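Local coordinates for protein amicyanin (Paracoccus versutus, PDB 1ID2) that carries electrons as a type I blue copper protein, probably accepting them at its single copper site and passing them to a redox partner, at residues V17-Y31 against T43-V56. Residues are numbered along the deposited sequence; the frame is centred on the assembly and turned at random.
Sequences VPADAVVVGIEKMKY and TVYWVNGEVMPHNV. With CU (copper (II) ion), chain D.
Both carboxylate oxygens of Glu50 are gripped by the turn at Glu27 to Lys30, reached because CG stands between the backbone N and the carbonyl carbon (chi1 48°) and the chain then extends (chi2 -173°). Glu50 OE1 accepts from Lys28 N, which comes in from above the carboxylate plane at 2.6 Å, and is met nearly along its C-O bond by Lys28 NZ, whose bent chain curls back to form a salt bridge. Glu50 OE2 takes Met29 N on its syn side at 3.1 Å, while its anti lone pair receives His54 NE2 at 2.7 Å, close to the imidazole plane. The other ring nitrogen, His54 ND1, binds copper at 2.0 Å, which makes Glu50 a second-shell residue and would help fix the rotation of the ligand ring. With an alanine here the amides of Lys28 and Met29 would probably lose their acceptors, Lys28 NZ would be left to its longer salt bridge with Glu27, and His54 would be freer to turn. Met29 SD lies at the edge of the same imidazole, and Ile26 CG2 packs against His54 CD2 at 3.5 Å. Preceding both the turn and the Gly49 to His54 loop, strands 22-27 and 43-48 pair in parallel. On one face Val17 CG1 covers the Tyr45 ring in a CH-pi contact; on the other, Val24 CB lies 3.5 Å from Trp46 CD1. Tyr31 OH donates to Asn55 O at 2.8 Å in the carbonyl plane. Cys93, His96 and Met99 complete the copper site, set at one end of the Greek-key beta sandwich of the cupredoxins.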
# COMPACT_ATOMS: atom_id res chain seq x y z
N VAL A 17 10.48 -8.46 -4.15
CA VAL A 17 9.73 -8.61 -2.89
C VAL A 17 10.25 -9.80 -2.07
O VAL A 17 10.49 -10.88 -2.62
CB VAL A 17 8.21 -8.82 -3.16
CG1 VAL A 17 7.43 -8.96 -1.81
CG2 VAL A 17 7.67 -7.64 -4.02
N PRO A 18 10.51 -9.61 -0.77
CA PRO A 18 11.10 -10.75 -0.06
C PRO A 18 10.08 -11.83 0.29
O PRO A 18 8.87 -11.58 0.40
CB PRO A 18 11.74 -10.10 1.18
CG PRO A 18 11.03 -8.84 1.36
CD PRO A 18 10.71 -8.36 -0.03
N ALA A 19 10.59 -13.04 0.46
CA ALA A 19 9.74 -14.21 0.51
C ALA A 19 8.81 -14.19 1.73
O ALA A 19 7.77 -14.85 1.75
CB ALA A 19 10.60 -15.45 0.51
N ASP A 20 9.21 -13.50 2.78
CA ASP A 20 8.45 -13.55 4.04
C ASP A 20 7.52 -12.35 4.24
O ASP A 20 6.92 -12.18 5.30
CB ASP A 20 9.42 -13.67 5.24
CG ASP A 20 10.42 -12.51 5.34
OD1 ASP A 20 11.05 -12.39 6.42
OD2 ASP A 20 10.63 -11.75 4.37
N ALA A 21 7.34 -11.56 3.18
CA ALA A 21 6.57 -10.33 3.26
C ALA A 21 5.05 -10.58 3.40
O ALA A 21 4.55 -11.65 3.03
CB ALA A 21 6.87 -9.50 2.02
N VAL A 22 4.33 -9.63 3.99
CA VAL A 22 2.88 -9.59 3.83
C VAL A 22 2.57 -8.81 2.57
O VAL A 22 3.16 -7.75 2.34
CB VAL A 22 2.15 -8.91 5.00
CG1 VAL A 22 2.24 -9.80 6.21
CG2 VAL A 22 2.73 -7.56 5.28
N VAL A 23 1.89 -9.48 1.64
CA VAL A 23 1.69 -8.94 0.30
C VAL A 23 0.19 -8.80 0.06
O VAL A 23 -0.59 -9.69 0.39
CB VAL A 23 2.34 -9.87 -0.79
CG1 VAL A 23 2.13 -9.29 -2.18
CG2 VAL A 23 3.81 -10.02 -0.54
N VAL A 24 -0.22 -7.61 -0.36
CA VAL A 24 -1.59 -7.41 -0.77
C VAL A 24 -1.57 -7.39 -2.28
O VAL A 24 -0.91 -6.55 -2.88
CB VAL A 24 -2.19 -6.11 -0.21
CG1 VAL A 24 -3.57 -5.85 -0.84
CG2 VAL A 24 -2.32 -6.21 1.32
N GLY A 25 -2.23 -8.38 -2.88
CA GLY A 25 -2.32 -8.45 -4.33
C GLY A 25 -3.42 -7.58 -4.88
O GLY A 25 -4.39 -7.25 -4.19
N ILE A 26 -3.23 -7.16 -6.12
CA ILE A 26 -4.23 -6.35 -6.80
C ILE A 26 -4.64 -7.01 -8.11
O ILE A 26 -3.83 -7.13 -9.04
CB ILE A 26 -3.68 -4.92 -7.09
CG1 ILE A 26 -3.03 -4.32 -5.83
CG2 ILE A 26 -4.83 -4.03 -7.55
CD1 ILE A 26 -2.15 -3.09 -6.08
N GLU A 27 -5.91 -7.43 -8.20
CA GLU A 27 -6.43 -8.07 -9.40
C GLU A 27 -7.85 -7.64 -9.58
O GLU A 27 -8.60 -7.53 -8.62
CB GLU A 27 -6.41 -9.59 -9.30
CG GLU A 27 -5.29 -10.30 -10.01
CD GLU A 27 -5.32 -10.12 -11.51
OE1 GLU A 27 -6.07 -10.82 -12.21
OE2 GLU A 27 -4.46 -9.39 -12.01
N LYS A 28 -8.23 -7.49 -10.85
CA LYS A 28 -9.59 -7.18 -11.27
C LYS A 28 -10.23 -6.03 -10.49
O LYS A 28 -11.38 -6.11 -10.05
CB LYS A 28 -10.42 -8.47 -11.27
CG LYS A 28 -9.63 -9.70 -11.86
CD LYS A 28 -9.61 -9.86 -13.43
CE LYS A 28 -9.08 -8.62 -14.20
NZ LYS A 28 -7.59 -8.53 -14.47
N MET A 29 -9.51 -4.92 -10.50
CA MET A 29 -9.92 -3.67 -9.88
C MET A 29 -10.24 -3.82 -8.40
O MET A 29 -11.01 -3.03 -7.86
CB MET A 29 -11.13 -3.08 -10.62
CG MET A 29 -10.94 -2.98 -12.12
SD MET A 29 -9.67 -1.86 -12.65
CE MET A 29 -10.50 -0.27 -12.64
N LYS A 30 -9.58 -4.76 -7.73
CA LYS A 30 -9.77 -4.99 -6.29
C LYS A 30 -8.41 -5.13 -5.63
O LYS A 30 -7.50 -5.73 -6.20
CB LYS A 30 -10.50 -6.32 -6.04
CG LYS A 30 -11.98 -6.34 -6.33
CD LYS A 30 -12.47 -7.78 -6.55
CE LYS A 30 -12.41 -8.62 -5.28
NZ LYS A 30 -12.73 -10.05 -5.54
N TYR A 31 -8.32 -4.69 -4.39
CA TYR A 31 -7.24 -5.12 -3.51
C TYR A 31 -7.72 -6.43 -2.98
O TYR A 31 -8.80 -6.49 -2.39
CB TYR A 31 -7.09 -4.16 -2.32
CG TYR A 31 -6.63 -2.81 -2.74
CD1 TYR A 31 -5.34 -2.62 -3.25
CD2 TYR A 31 -7.49 -1.72 -2.66
CE1 TYR A 31 -4.92 -1.36 -3.67
CE2 TYR A 31 -7.08 -0.47 -3.08
CZ TYR A 31 -5.80 -0.29 -3.57
OH TYR A 31 -5.41 1.00 -3.89
N THR A 43 6.36 -3.92 7.32
CA THR A 43 6.17 -3.35 5.99
C THR A 43 5.10 -4.18 5.26
O THR A 43 4.98 -5.38 5.52
CB THR A 43 7.52 -3.37 5.18
OG1 THR A 43 8.53 -2.64 5.91
CG2 THR A 43 7.35 -2.73 3.79
N VAL A 44 4.21 -3.50 4.54
CA VAL A 44 3.23 -4.19 3.69
C VAL A 44 3.66 -3.93 2.27
O VAL A 44 4.01 -2.82 1.94
CB VAL A 44 1.80 -3.63 3.85
CG1 VAL A 44 0.83 -4.47 3.06
CG2 VAL A 44 1.39 -3.59 5.30
N TYR A 45 3.61 -4.94 1.41
CA TYR A 45 3.82 -4.75 -0.01
C TYR A 45 2.51 -4.95 -0.75
O TYR A 45 1.68 -5.75 -0.33
CB TYR A 45 4.85 -5.75 -0.55
CG TYR A 45 6.27 -5.50 -0.06
CD1 TYR A 45 6.65 -5.82 1.24
CD2 TYR A 45 7.24 -5.02 -0.92
CE1 TYR A 45 7.96 -5.65 1.66
CE2 TYR A 45 8.56 -4.88 -0.52
CZ TYR A 45 8.91 -5.19 0.77
OH TYR A 45 10.22 -5.04 1.16
N TRP A 46 2.30 -4.14 -1.78
CA TRP A 46 1.20 -4.31 -2.70
C TRP A 46 1.83 -4.73 -4.00
O TRP A 46 2.93 -4.28 -4.30
CB TRP A 46 0.46 -2.98 -2.91
CG TRP A 46 -0.43 -2.62 -1.78
CD1 TRP A 46 -1.75 -2.90 -1.65
CD2 TRP A 46 -0.03 -1.93 -0.57
NE1 TRP A 46 -2.21 -2.46 -0.44
CE2 TRP A 46 -1.18 -1.87 0.24
CE3 TRP A 46 1.16 -1.37 -0.12
CZ2 TRP A 46 -1.14 -1.25 1.50
CZ3 TRP A 46 1.19 -0.76 1.12
CH2 TRP A 46 0.04 -0.71 1.92
N VAL A 47 1.22 -5.67 -4.69
CA VAL A 47 1.72 -6.13 -5.99
C VAL A 47 0.57 -6.12 -7.00
O VAL A 47 -0.47 -6.73 -6.80
CB VAL A 47 2.30 -7.58 -5.92
CG1 VAL A 47 2.77 -8.02 -7.30
CG2 VAL A 47 3.46 -7.65 -4.93
N ASN A 48 0.75 -5.35 -8.07
CA ASN A 48 -0.25 -5.24 -9.09
C ASN A 48 -0.13 -6.39 -10.09
O ASN A 48 0.93 -6.58 -10.71
CB ASN A 48 -0.10 -3.90 -9.83
CG ASN A 48 -1.22 -3.65 -10.83
OD1 ASN A 48 -2.22 -4.35 -10.81
ND2 ASN A 48 -1.06 -2.66 -11.70
N GLY A 49 -1.20 -7.16 -10.23
CA GLY A 49 -1.17 -8.29 -11.13
C GLY A 49 -1.63 -7.96 -12.53
O GLY A 49 -1.50 -8.80 -13.41
N GLU A 50 -2.19 -6.77 -12.77
CA GLU A 50 -2.82 -6.50 -14.05
C GLU A 50 -2.23 -5.30 -14.77
O GLU A 50 -1.51 -4.51 -14.16
CB GLU A 50 -4.34 -6.33 -13.89
CG GLU A 50 -4.80 -5.40 -12.77
CD GLU A 50 -6.31 -5.41 -12.56
OE1 GLU A 50 -6.96 -6.42 -12.91
OE2 GLU A 50 -6.85 -4.44 -12.00
N VAL A 51 -2.61 -5.12 -16.03
CA VAL A 51 -2.10 -4.00 -16.83
C VAL A 51 -2.68 -2.61 -16.50
O VAL A 51 -2.09 -1.60 -16.88
CB VAL A 51 -2.27 -4.26 -18.35
CG1 VAL A 51 -1.31 -5.31 -18.79
CG2 VAL A 51 -3.67 -4.71 -18.65
N MET A 52 -3.86 -2.56 -15.89
CA MET A 52 -4.38 -1.32 -15.32
C MET A 52 -3.46 -0.82 -14.21
O MET A 52 -3.25 -1.51 -13.23
CB MET A 52 -5.76 -1.54 -14.72
CG MET A 52 -6.42 -0.28 -14.20
SD MET A 52 -7.06 0.73 -15.52
CE MET A 52 -8.72 0.04 -15.73
N PRO A 53 -3.02 0.43 -14.29
CA PRO A 53 -2.13 0.84 -13.22
C PRO A 53 -2.92 1.17 -11.96
O PRO A 53 -4.04 1.69 -12.04
CB PRO A 53 -1.41 2.06 -13.81
CG PRO A 53 -1.57 1.88 -15.31
CD PRO A 53 -2.96 1.35 -15.44
N HIS A 54 -2.33 0.89 -10.81
CA HIS A 54 -2.96 1.08 -9.52
C HIS A 54 -1.92 1.62 -8.55
O HIS A 54 -0.73 1.38 -8.74
CB HIS A 54 -3.51 -0.25 -9.01
CG HIS A 54 -4.61 -0.82 -9.86
ND1 HIS A 54 -5.82 -0.19 -10.01
CD2 HIS A 54 -4.67 -2.03 -10.46
CE1 HIS A 54 -6.58 -1.02 -10.70
NE2 HIS A 54 -5.94 -2.14 -11.00
N ASN A 55 -2.34 2.50 -7.65
CA ASN A 55 -1.44 2.96 -6.59
C ASN A 55 -2.07 2.79 -5.22
O ASN A 55 -3.09 2.08 -5.09
CB ASN A 55 -1.01 4.43 -6.80
CG ASN A 55 -2.09 5.42 -6.42
OD1 ASN A 55 -3.26 5.10 -6.46
ND2 ASN A 55 -1.70 6.67 -6.15
N VAL A 56 -1.36 3.24 -4.19
CA VAL A 56 -1.87 3.26 -2.81
C VAL A 56 -1.83 4.71 -2.34
O VAL A 56 -0.81 5.37 -2.54
CB VAL A 56 -1.00 2.37 -1.87
CG1 VAL A 56 -1.38 2.57 -0.41
CG2 VAL A 56 -1.20 0.92 -2.22
CU CU D . -6.63 1.45 -9.16